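Local coordinates for beta-ketoacyl-[acyl-carrier-protein] synthase FabY (Pseudomonas aeruginosa, PDB 4CW4) that condenses acetyl-CoA with malonyl-ACP to give acetoacetyl-ACP, the primer that starts fatty acid biosynthesis, at residues Gly16-Ala21 with Ser195-Thr200; Cys286-Tyr291 with Val310-Ala315; Ala364-Tyr369 with Gly476-Thr481; Ala484-Ser489 with Ile535-Phe540. All coordinates share one frame; numbering follows the deposited sequence.

All four contacts are buried, and none is a surface contact; they differ in which layers of the thiolase fold they join. Contact 1 fastens outer helix 190-204 to strand 10-19 by apolar packing and one water. Contact 2 sets central helix 288-301 on strand 307-314, with a phenyl edge against oxygen and carbon atoms. Contact 3, whose loop 476-481 carries His477, is the most polar and grips strand 366-374, the neighbour of both earlier strands. Contact 4 joins the other central helix, 482-496, to strand 532-539. Asp485 of contact 4 binds Ser366 and Ser478 of contact 3 and Asn19 of contact 1, while Cys286 of contact 2 lies against His477.

Contact 1: Gly16-Ala21 with Ser195-Thr200; sequences GGYNAA and SVVAAT
Tyr18 and Val197 meet where the tyrosine ring leans on one branch of the valine. Tyr18 CE2 lies 3.5 Å from Val197 CG1, and the methyl comes in obliquely while the two side chains stand roughly perpendicular. The carbonyl of the same valine stands in the plane of the ring at its edge, Tyr18 CE2 being 3.8 Å from Val197 O. A water also lies in that plane and closes the polar end: it is 2.7 Å from Tyr18 OH and donates to Val197 O at 2.8 Å. The hydroxyl thus reaches the helix backbone through one molecule. With chi1 at -63°, Tyr18 CG stands beside its backbone N, which places the ring beside Val197.

One residue back the Ala198 methyl sits on the strand backbone, Gly17 CA being 3.6 Å from Ala198 CB. The small residues let the axes of strand 16-19 and helix 195-200 approach to 6.1 Å, at 136° between their directions. At the Gly17 phi of 144° a side chain would run into the carbonyl oxygen of Gly16, which by itself calls for glycine. Gly17 N donates to Asp201, also on the helix.

Farther out, Phe177 meets the Tyr18 ring. Helix 190-204 is an outer layer of the thiolase fold here: Ala198 also touches Ser367 and Tyr369 of antiparallel strand 366-374, while Val196 and Ala199 pack on helix 263-273.

Contact 2: Cys286-Tyr291 with Val310-Ala315; sequences CATFLY and VGNSEA
Phe289 lies with its ring edge along the backbone of Val310-Asn312, and its side chain can be followed outward from the helix. CB is 3.2 Å from Asn312 OD1, an oxygen that also sits 3.1 Å from Phe289 CA. CG anti to the backbone N (chi1 166°) swings the ring along the strand. CD1 then reaches Gly311 CA at 3.8 Å. Near the tip, CE1 is 3.7 Å from Val310 O, and the CG1 methyl of Val310 comes equally close to CE1. Asn312 OD1 meets the ring at its edge, the ring and amide planes standing 76° apart. Beside it, Thr288 CG2 touches Asn312 ND2 at 3.4 Å.

No hydrogen bond crosses between the two segments. Asn312 ND2 donates to Gly227 O, Thr288 OG1 is bonded to Gly284 and Ala285, and Asn312 OD1 has a hydrogen-bond partner just beyond the segments. Farther along the same helix, Asn292 ND2 makes a weak hydrogen bond to Gly311 O. This chemistry implies that the start of the helix, just after the inferred nucleophile Cys286, is seated by a close fit of C-H groups against oxygens and carbons, including C-H to oxygen approaches that may be weakly attractive.

Contact 3: Ala364-Tyr369 with Gly476-Thr481; sequences AESSQY and GHSLAT
Ala364 N donates to His477 O at 3.0 Å, joining the chain just before strand 366-369 to the histidine loop. The donor stands 57° out of the carbonyl plane, so this bond does not use a lone-pair direction. Thr481 OG1 makes the second crossing bond, to Ser366 O at 3.0 Å and again from above the plane (48°); Ser366 O also accepts from Glu314 N of the neighbouring strand. Two bonds thus grip one carbonyl. Ala364 O, by contrast, is buried without a hydrogen-bond partner, and its close neighbour is the CA-H of Ser478, with CA 3.3 Å away and an angle of 158° at the hydrogen.

The hydroxyls of Ser366 and Ser478 share one carboxylate: Ser366 OG binds Asp485 OD1, and Ser478 OG binds OD2. Their CB atoms are pressed together, Ser366 CB to Ser478 CB being a tight 3.4 Å. Thr481 CG2, anti to its own N, fits against Ser366 OG at 3.4 Å.

Within the loop, Leu479 N donates to His477 ND1 at 3.1 Å, which helps hold the imidazole. The His477 ring adjoins Cys286, and with His439 they are consistent with the Cys-His-His active site of KAS I/II-type ketosynthases.

Contact 4: Ala484-Ser489 with Ile535-Phe540; sequences ADQLIS and INSKGF
Gln486 and Leu487 of a central helix lie over Ile535-Ser537 of a strand, a pairing that belongs to the layered alpha/beta architecture of the thiolase fold. The axes of the short segments, helix 484-489 and strand 535-539, run nearly antiparallel, at 172°, and come within 8.6 Å.

The apolar part rests on Ile535, whose two ends reach different helix residues. Its CG2 methyl, anti to the backbone N, touches Gln486 CB at 3.7 Å. CD1 goes to the helix backbone instead, 3.9 Å from Leu487 CA. The Gln486 and Ile535 side chains run antiparallel alongside one another. Around them Leu290 and Phe289 of helix 288-301 and Val549 of strand 543-550 add to the packing, Ile535 touching Leu290 and Val549 and Leu487 touching Phe289 and Val549.

The polar part is carried by the Gln486 amide. Its CD stays anti to CA, which brings NE2 to the strand backbone: NE2 donates to Asn536 O at 2.9 Å, with a nearly straight N-H...O angle of 164°. The acceptor lies only 5° out of the amide plane. The CB of Asn536 points away from the helix, and its amide binds Ser546, Asn410 and Glu450.

The other end of the Gln486 amide holds a water, which donates to Gln486 OE1 at 2.9 Å and, in the Ser537 conformer described, sits 2.7 Å from Ser537 OG.

Contact 1: Gly16-Ala21 with Ser195-Thr200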
loop_
_atom_site.group_PDB
_atom_site.type_symbol
_atom_site.label_atom_id
_atom_site.label_comp_id
_atom_site.label_asym_id
_atom_site.label_seq_id
_atom_site.Cartn_x
_atom_site.Cartn_y
_atom_site.Cartn_z
ATOM N N GLY A 16 -18.997 10.964 1.036
ATOM C CA GLY A 16 -18.675 12.033 1.948
ATOM C C GLY A 16 -17.193 12.195 2.109
ATOM O O GLY A 16 -16.430 11.382 1.587
ATOM N N GLY A 17 -16.794 13.220 2.851
ATOM C CA GLY A 17 -15.381 13.483 3.044
ATOM C C GLY A 17 -15.093 14.964 3.084
ATOM O O GLY A 17 -16.012 15.779 3.132
ATOM N N TYR A 18 -13.807 15.302 3.038
ATOM C CA TYR A 18 -13.317 16.667 3.214
ATOM C C TYR A 18 -12.085 16.909 2.367
ATOM O O TYR A 18 -11.137 16.109 2.365
ATOM C CB TYR A 18 -12.988 16.945 4.685
ATOM C CG TYR A 18 -14.226 16.854 5.549
ATOM C CD1 TYR A 18 -15.075 17.946 5.701
ATOM C CD2 TYR A 18 -14.569 15.665 6.183
ATOM C CE1 TYR A 18 -16.224 17.866 6.460
ATOM C CE2 TYR A 18 -15.734 15.569 6.914
ATOM C CZ TYR A 18 -16.547 16.676 7.061
ATOM O OH TYR A 18 -17.706 16.611 7.803
ATOM N N ASN A 19 -12.118 18.026 1.653
ATOM C CA ASN A 19 -10.947 18.547 0.962
ATOM C C ASN A 19 -10.983 20.065 0.997
ATOM O O ASN A 19 -11.760 20.639 1.777
ATOM C CB ASN A 19 -10.834 17.968 -0.448
ATOM C CG ASN A 19 -11.987 18.341 -1.349
ATOM O OD1 ASN A 19 -12.676 19.334 -1.136
ATOM N ND2 ASN A 19 -12.153 17.572 -2.415
ATOM N N ALA A 20 -10.155 20.714 0.188
ATOM C CA ALA A 20 -10.044 22.168 0.229
ATOM C C ALA A 20 -11.346 22.872 -0.125
ATOM O O ALA A 20 -11.489 24.058 0.156
ATOM C CB ALA A 20 -8.918 22.633 -0.692
ATOM N N ALA A 21 -12.294 22.165 -0.743
ATOM C CA ALA A 21 -13.577 22.778 -1.116
ATOM C C ALA A 21 -14.630 22.656 -0.006
ATOM O O ALA A 21 -15.688 23.258 -0.094
ATOM C CB ALA A 21 -14.108 22.166 -2.417
ATOM N N SER A 195 -9.534 10.354 7.941
ATOM C CA SER A 195 -10.236 9.147 7.508
ATOM C C SER A 195 -11.448 8.896 8.388
ATOM O O SER A 195 -12.528 8.589 7.899
ATOM C CB SER A 195 -9.311 7.918 7.526
ATOM O OG SER A 195 -9.983 6.793 6.983
ATOM N N VAL A 196 -11.263 9.002 9.701
ATOM C CA VAL A 196 -12.357 8.770 10.642
ATOM C C VAL A 196 -13.494 9.772 10.396
ATOM O O VAL A 196 -14.669 9.406 10.327
ATOM C CB VAL A 196 -11.833 8.839 12.104
ATOM C CG1 VAL A 196 -12.964 8.944 13.127
ATOM C CG2 VAL A 196 -10.932 7.639 12.396
ATOM N N VAL A 197 -13.140 11.036 10.240
ATOM C CA VAL A 197 -14.152 12.081 10.057
ATOM C C VAL A 197 -14.856 11.982 8.696
ATOM O O VAL A 197 -16.089 12.132 8.599
ATOM C CB VAL A 197 -13.531 13.474 10.305
ATOM C CG1 VAL A 197 -14.474 14.567 9.966
ATOM C CG2 VAL A 197 -13.077 13.569 11.762
ATOM N N ALA A 198 -14.094 11.684 7.651
ATOM C CA ALA A 198 -14.665 11.476 6.325
ATOM C C ALA A 198 -15.557 10.246 6.267
ATOM O O ALA A 198 -16.589 10.258 5.603
ATOM C CB ALA A 198 -13.560 11.376 5.285
ATOM N N ALA A 199 -15.142 9.162 6.911
ATOM C CA ALA A 199 -15.926 7.940 6.846
ATOM C C ALA A 199 -17.294 8.153 7.470
ATOM O O ALA A 199 -18.297 7.661 6.954
ATOM C CB ALA A 199 -15.197 6.779 7.504
ATOM N N THR A 200 -17.342 8.873 8.584
ATOM C CA THR A 200 -18.621 9.124 9.229
ATOM C C THR A 200 -19.517 9.912 8.284
ATOM O O THR A 200 -20.694 9.583 8.135
ATOM C CB THR A 200 -18.487 9.886 10.559
ATOM O OG1 THR A 200 -17.809 9.074 11.522
ATOM C CG2 THR A 200 -19.866 10.258 11.100
HETATM O O HOH W 1 -17.859 14.259 9.212
#

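Contact 2: Cys286-Tyr291 with Val310-Ala315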
loop_
_atom_site.group_PDB
_atom_site.type_symbol
_atom_site.label_atom_id
_atom_site.label_comp_id
_atom_site.label_asym_id
_atom_site.label_seq_id
_atom_site.Cartn_x
_atom_site.Cartn_y
_atom_site.Cartn_z
ATOM N N CYS A 286 -0.628 8.105 -7.924
ATOM C CA CYS A 286 -1.666 9.093 -7.895
ATOM C C CYS A 286 -2.987 8.630 -8.590
ATOM O O CYS A 286 -3.947 9.412 -8.668
ATOM C CB CYS A 286 -1.066 10.424 -8.373
ATOM S SG CYS A 286 0.016 11.231 -7.082
ATOM N N ALA A 287 -3.055 7.342 -8.988
ATOM C CA ALA A 287 -4.292 6.678 -9.436
ATOM C C ALA A 287 -4.901 5.758 -8.388
ATOM O O ALA A 287 -5.840 5.026 -8.657
ATOM C CB ALA A 287 -4.040 5.922 -10.703
ATOM N N THR A 288 -4.377 5.819 -7.170
ATOM C CA THR A 288 -4.731 4.875 -6.115
ATOM C C THR A 288 -6.235 4.690 -5.871
ATOM O O THR A 288 -6.692 3.551 -5.728
ATOM C CB THR A 288 -3.991 5.268 -4.808
ATOM O OG1 THR A 288 -2.621 4.876 -4.907
ATOM C CG2 THR A 288 -4.599 4.631 -3.572
ATOM N N PHE A 289 -7.020 5.763 -5.803
ATOM C CA PHE A 289 -8.418 5.537 -5.477
ATOM C C PHE A 289 -9.098 4.636 -6.499
ATOM O O PHE A 289 -9.901 3.800 -6.129
ATOM C CB PHE A 289 -9.194 6.845 -5.297
ATOM C CG PHE A 289 -10.678 6.646 -5.299
ATOM C CD1 PHE A 289 -11.330 6.186 -4.172
ATOM C CD2 PHE A 289 -11.412 6.878 -6.441
ATOM C CE1 PHE A 289 -12.675 5.993 -4.174
ATOM C CE2 PHE A 289 -12.776 6.676 -6.446
ATOM C CZ PHE A 289 -13.407 6.229 -5.313
ATOM N N LEU A 290 -8.770 4.801 -7.776
ATOM C CA LEU A 290 -9.351 3.955 -8.799
ATOM C C LEU A 290 -8.899 2.502 -8.642
ATOM O O LEU A 290 -9.646 1.600 -8.975
ATOM C CB LEU A 290 -9.049 4.495 -10.206
ATOM C CG LEU A 290 -9.761 5.802 -10.601
ATOM C CD1 LEU A 290 -9.421 6.185 -12.038
ATOM C CD2 LEU A 290 -11.258 5.657 -10.445
ATOM N N TYR A 291 -7.682 2.269 -8.147
ATOM C CA TYR A 291 -7.264 0.910 -7.852
ATOM C C TYR A 291 -8.115 0.274 -6.740
ATOM O O TYR A 291 -8.544 -0.883 -6.847
ATOM C CB TYR A 291 -5.780 0.877 -7.467
ATOM C CG TYR A 291 -4.769 1.085 -8.586
ATOM C CD1 TYR A 291 -4.941 2.026 -9.573
ATOM C CD2 TYR A 291 -3.611 0.341 -8.621
ATOM C CE1 TYR A 291 -4.000 2.205 -10.578
ATOM C CE2 TYR A 291 -2.666 0.519 -9.610
ATOM C CZ TYR A 291 -2.870 1.452 -10.590
ATOM O OH TYR A 291 -1.945 1.645 -11.593
ATOM N N VAL A 310 -15.329 2.515 -0.154
ATOM C CA VAL A 310 -14.110 2.701 -0.936
ATOM C C VAL A 310 -13.666 4.148 -0.846
ATOM O O VAL A 310 -14.463 5.054 -1.054
ATOM C CB VAL A 310 -14.339 2.410 -2.438
ATOM C CG1 VAL A 310 -13.014 2.422 -3.190
ATOM C CG2 VAL A 310 -15.065 1.085 -2.668
ATOM N N GLY A 311 -12.401 4.380 -0.550
ATOM C CA GLY A 311 -11.926 5.748 -0.492
ATOM C C GLY A 311 -10.441 5.807 -0.206
ATOM O O GLY A 311 -9.711 4.835 -0.439
ATOM N N ASN A 312 -9.993 6.943 0.312
ATOM C CA ASN A 312 -8.587 7.154 0.637
ATOM C C ASN A 312 -8.481 8.341 1.583
ATOM O O ASN A 312 -9.418 9.139 1.726
ATOM C CB ASN A 312 -7.774 7.438 -0.632
ATOM C CG ASN A 312 -7.394 6.187 -1.397
ATOM O OD1 ASN A 312 -7.898 5.931 -2.493
ATOM N ND2 ASN A 312 -6.497 5.405 -0.829
ATOM N N SER A 313 -7.320 8.467 2.218
ATOM C CA SER A 313 -7.026 9.596 3.060
ATOM C C SER A 313 -5.550 9.927 2.945
ATOM O O SER A 313 -4.707 9.063 3.181
ATOM C CB SER A 313 -7.334 9.291 4.511
ATOM O OG SER A 313 -7.128 10.479 5.261
ATOM N N GLU A 314 -5.252 11.151 2.562
ATOM C CA GLU A 314 -3.882 11.610 2.418
ATOM C C GLU A 314 -3.752 13.006 3.015
ATOM O O GLU A 314 -4.523 13.906 2.696
ATOM C CB GLU A 314 -3.446 11.626 0.950
ATOM C CG GLU A 314 -1.936 11.649 0.768
ATOM C CD GLU A 314 -1.341 10.282 0.530
ATOM O OE1 GLU A 314 -1.811 9.551 -0.363
ATOM O OE2 GLU A 314 -0.354 9.946 1.204
ATOM N N ALA A 315 -2.753 13.170 3.879
ATOM C CA ALA A 315 -2.451 14.436 4.520
ATOM C C ALA A 315 -0.944 14.672 4.379
ATOM O O ALA A 315 -0.168 14.446 5.301
ATOM C CB ALA A 315 -2.870 14.408 6.004
#

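Contact 3: Ala364-Tyr369 with Gly476-Thr481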
loop_
_atom_site.group_PDB
_atom_site.type_symbol
_atom_site.label_atom_id
_atom_site.label_comp_id
_atom_site.label_asym_id
_atom_site.label_seq_id
_atom_site.Cartn_x
_atom_site.Cartn_y
_atom_site.Cartn_z
ATOM N N ALA A 364 -1.954 18.550 -2.019
ATOM C CA ALA A 364 -3.185 18.779 -1.287
ATOM C C ALA A 364 -3.492 17.630 -0.335
ATOM O O ALA A 364 -3.005 16.511 -0.500
ATOM C CB ALA A 364 -4.335 18.957 -2.241
ATOM N N GLU A 365 -4.345 17.923 0.637
ATOM C CA GLU A 365 -4.876 16.905 1.542
ATOM C C GLU A 365 -6.360 16.676 1.276
ATOM O O GLU A 365 -7.121 17.606 1.016
ATOM C CB GLU A 365 -4.687 17.340 2.995
ATOM C CG GLU A 365 -5.395 18.631 3.381
ATOM C CD GLU A 365 -5.090 19.122 4.791
ATOM O OE1 GLU A 365 -4.251 18.515 5.508
ATOM O OE2 GLU A 365 -5.682 20.141 5.179
ATOM N N SER A 366 -6.778 15.419 1.371
ATOM C CA SER A 366 -8.174 15.055 1.160
ATOM C C SER A 366 -8.438 13.689 1.713
ATOM O O SER A 366 -7.583 12.803 1.626
ATOM C CB SER A 366 -8.500 15.014 -0.325
ATOM O OG SER A 366 -9.889 14.753 -0.532
ATOM N N SER A 367 -9.623 13.506 2.277
ATOM C CA SER A 367 -10.118 12.164 2.564
ATOM C C SER A 367 -11.533 12.096 2.048
ATOM O O SER A 367 -12.352 12.960 2.344
ATOM C CB SER A 367 -10.082 11.807 4.050
ATOM O OG SER A 367 -10.522 10.466 4.232
ATOM N N GLN A 368 -11.822 11.046 1.287
ATOM C CA GLN A 368 -13.089 10.887 0.577
ATOM C C GLN A 368 -13.480 9.424 0.603
ATOM O O GLN A 368 -12.619 8.571 0.440
ATOM C CB GLN A 368 -12.926 11.297 -0.886
ATOM C CG GLN A 368 -12.482 12.719 -1.147
ATOM C CD GLN A 368 -13.608 13.709 -1.072
ATOM O OE1 GLN A 368 -14.509 13.585 -0.243
ATOM N NE2 GLN A 368 -13.564 14.712 -1.935
ATOM N N TYR A 369 -14.776 9.164 0.747
ATOM C CA TYR A 369 -15.330 7.814 0.679
ATOM C C TYR A 369 -16.613 7.777 -0.140
ATOM O O TYR A 369 -17.420 8.703 -0.091
ATOM C CB TYR A 369 -15.594 7.244 2.092
ATOM C CG TYR A 369 -14.304 6.986 2.775
ATOM C CD1 TYR A 369 -13.567 5.857 2.466
ATOM C CD2 TYR A 369 -13.771 7.910 3.668
ATOM C CE1 TYR A 369 -12.338 5.644 3.034
ATOM C CE2 TYR A 369 -12.550 7.708 4.235
ATOM C CZ TYR A 369 -11.834 6.583 3.919
ATOM O OH TYR A 369 -10.584 6.354 4.463
ATOM N N GLY A 476 -6.254 21.089 -5.834
ATOM C CA GLY A 476 -4.923 20.532 -5.936
ATOM C C GLY A 476 -4.958 19.025 -6.047
ATOM O O GLY A 476 -6.004 18.430 -6.333
ATOM N N HIS A 477 -3.792 18.424 -5.850
ATOM C CA HIS A 477 -3.547 17.013 -6.072
ATOM C C HIS A 477 -3.366 16.302 -4.738
ATOM O O HIS A 477 -2.327 16.426 -4.098
ATOM C CB HIS A 477 -2.280 16.894 -6.908
ATOM C CG HIS A 477 -2.050 15.534 -7.466
ATOM N ND1 HIS A 477 -2.653 14.417 -6.944
ATOM C CD2 HIS A 477 -1.298 15.108 -8.509
ATOM C CE1 HIS A 477 -2.296 13.356 -7.651
ATOM N NE2 HIS A 477 -1.472 13.747 -8.606
ATOM N N SER A 478 -4.385 15.563 -4.317
ATOM C CA SER A 478 -4.375 14.887 -3.013
ATOM C C SER A 478 -3.821 13.464 -3.067
ATOM O O SER A 478 -4.036 12.665 -2.157
ATOM C CB SER A 478 -5.778 14.878 -2.406
ATOM O OG SER A 478 -6.658 14.194 -3.278
ATOM N N LEU A 479 -3.061 13.167 -4.113
ATOM C CA LEU A 479 -2.230 11.963 -4.153
ATOM C C LEU A 479 -3.145 10.730 -4.182
ATOM O O LEU A 479 -3.878 10.564 -5.153
ATOM C CB LEU A 479 -1.206 11.949 -3.013
ATOM C CG LEU A 479 -0.256 13.153 -2.931
ATOM C CD1 LEU A 479 0.828 12.910 -1.898
ATOM C CD2 LEU A 479 0.367 13.515 -4.286
ATOM N N ALA A 480 -3.128 9.876 -3.151
ATOM C CA ALA A 480 -4.017 8.706 -3.174
ATOM C C ALA A 480 -5.465 9.090 -3.447
ATOM O O ALA A 480 -6.175 8.396 -4.163
ATOM C CB ALA A 480 -3.964 7.897 -1.873
ATOM N N THR A 481 -5.892 10.206 -2.878
ATOM C CA THR A 481 -7.302 10.561 -2.884
ATOM C C THR A 481 -7.698 11.317 -4.149
ATOM O O THR A 481 -8.862 11.652 -4.332
ATOM C CB THR A 481 -7.601 11.409 -1.631
ATOM O OG1 THR A 481 -6.993 10.766 -0.507
ATOM C CG2 THR A 481 -9.091 11.565 -1.374
#

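Contact 4: Ala484-Ser489 with Ile535-Phe540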
loop_
_atom_site.group_PDB
_atom_site.type_symbol
_atom_site.label_atom_id
_atom_site.label_comp_id
_atom_site.label_asym_id
_atom_site.label_seq_id
_atom_site.Cartn_x
_atom_site.Cartn_y
_atom_site.Cartn_z
ATOM N N ALA A 484 -10.661 10.137 -6.143
ATOM C CA ALA A 484 -11.890 10.260 -5.366
ATOM C C ALA A 484 -12.416 11.711 -5.421
ATOM O O ALA A 484 -13.602 11.930 -5.553
ATOM C CB ALA A 484 -11.684 9.823 -3.914
ATOM N N ASP A 485 -11.533 12.697 -5.318
ATOM C CA ASP A 485 -11.944 14.089 -5.531
ATOM C C ASP A 485 -12.634 14.230 -6.899
ATOM O O ASP A 485 -13.630 14.942 -7.048
ATOM C CB ASP A 485 -10.741 15.052 -5.495
ATOM C CG ASP A 485 -10.105 15.184 -4.117
ATOM O OD1 ASP A 485 -10.788 14.976 -3.086
ATOM O OD2 ASP A 485 -8.904 15.551 -4.084
ATOM N N GLN A 486 -12.071 13.572 -7.914
ATOM C CA GLN A 486 -12.675 13.571 -9.253
ATOM C C GLN A 486 -14.065 12.935 -9.261
ATOM O O GLN A 486 -15.028 13.523 -9.763
ATOM C CB GLN A 486 -11.766 12.864 -10.272
ATOM C CG GLN A 486 -10.423 13.536 -10.521
ATOM C CD GLN A 486 -9.509 12.648 -11.370
ATOM O OE1 GLN A 486 -8.979 11.642 -10.904
ATOM N NE2 GLN A 486 -9.342 13.003 -12.607
ATOM N N LEU A 487 -14.167 11.717 -8.743
ATOM C CA LEU A 487 -15.434 10.988 -8.731
ATOM C C LEU A 487 -16.511 11.786 -8.011
ATOM O O LEU A 487 -17.616 11.931 -8.504
ATOM C CB LEU A 487 -15.258 9.602 -8.080
ATOM C CG LEU A 487 -16.574 8.802 -7.927
ATOM C CD1 LEU A 487 -17.291 8.693 -9.240
ATOM C CD2 LEU A 487 -16.343 7.393 -7.336
ATOM N N ILE A 488 -16.183 12.347 -6.867
ATOM C CA ILE A 488 -17.212 13.016 -6.099
ATOM C C ILE A 488 -17.669 14.288 -6.807
ATOM O O ILE A 488 -18.868 14.587 -6.832
ATOM C CB ILE A 488 -16.755 13.223 -4.656
ATOM C CG1 ILE A 488 -16.878 11.885 -3.913
ATOM C CG2 ILE A 488 -17.576 14.304 -3.968
ATOM C CD1 ILE A 488 -16.336 11.905 -2.545
ATOM N N SER A 489 -16.740 15.016 -7.412
ATOM C CA SER A 489 -17.134 16.164 -8.219
ATOM C C SER A 489 -18.059 15.744 -9.363
ATOM O O SER A 489 -19.062 16.414 -9.636
ATOM C CB SER A 489 -15.924 16.893 -8.770
ATOM O OG SER A 489 -16.368 17.942 -9.604
ATOM N N ILE A 535 -13.474 8.986 -15.416
ATOM C CA ILE A 535 -12.502 9.492 -14.450
ATOM C C ILE A 535 -11.114 9.018 -14.885
ATOM O O ILE A 535 -10.892 7.806 -15.004
ATOM C CB ILE A 535 -12.775 8.938 -13.038
ATOM C CG1 ILE A 535 -14.232 9.144 -12.596
ATOM C CG2 ILE A 535 -11.818 9.563 -12.038
ATOM C CD1 ILE A 535 -14.701 10.539 -12.531
ATOM N N ASN A 536 -10.198 9.949 -15.140
ATOM C CA ASN A 536 -8.877 9.594 -15.615
ATOM C C ASN A 536 -7.779 9.940 -14.616
ATOM O O ASN A 536 -7.781 11.023 -14.018
ATOM C CB ASN A 536 -8.576 10.268 -16.953
ATOM C CG ASN A 536 -7.447 9.566 -17.690
ATOM O OD1 ASN A 536 -7.372 8.328 -17.692
ATOM N ND2 ASN A 536 -6.526 10.339 -18.254
ATOM N N SER A 537 -6.853 9.015 -14.423
ATOM C CA SER A 537 -5.824 9.192 -13.399
ATOM C C SER A 537 -4.538 8.458 -13.725
ATOM O O SER A 537 -4.496 7.453 -14.448
ATOM C CB SER A 537 -6.343 8.729 -12.040
ATOM O OG SER A 537 -5.515 9.132 -10.969
ATOM N N LYS A 538 -3.448 8.952 -13.151
ATOM C CA LYS A 538 -2.156 8.361 -13.416
ATOM C C LYS A 538 -1.251 8.809 -12.325
ATOM O O LYS A 538 -1.557 9.717 -11.533
ATOM C CB LYS A 538 -1.567 8.840 -14.747
ATOM C CG LYS A 538 -2.573 9.359 -15.762
ATOM C CD LYS A 538 -1.980 10.383 -16.672
ATOM C CE LYS A 538 -0.953 9.816 -17.587
ATOM N NZ LYS A 538 -1.127 10.350 -18.966
ATOM N N GLY A 539 -0.106 8.172 -12.296
ATOM C CA GLY A 539 0.875 8.529 -11.327
ATOM C C GLY A 539 2.156 7.948 -11.802
ATOM O O GLY A 539 2.226 7.199 -12.778
ATOM N N PHE A 540 3.176 8.354 -11.087
ATOM C CA PHE A 540 4.499 7.726 -11.079
ATOM C C PHE A 540 4.415 6.228 -11.086
ATOM O O PHE A 540 3.439 5.645 -10.608
ATOM C CB PHE A 540 5.301 8.078 -9.801
ATOM C CG PHE A 540 5.516 9.546 -9.569
ATOM C CD1 PHE A 540 5.149 10.497 -10.515
ATOM C CD2 PHE A 540 6.094 9.971 -8.381
ATOM C CE1 PHE A 540 5.359 11.848 -10.280
ATOM C CE2 PHE A 540 6.308 11.319 -8.137
ATOM C CZ PHE A 540 5.944 12.259 -9.092
HETATM O O HOH W 2 -6.112 11.785 -10.818
#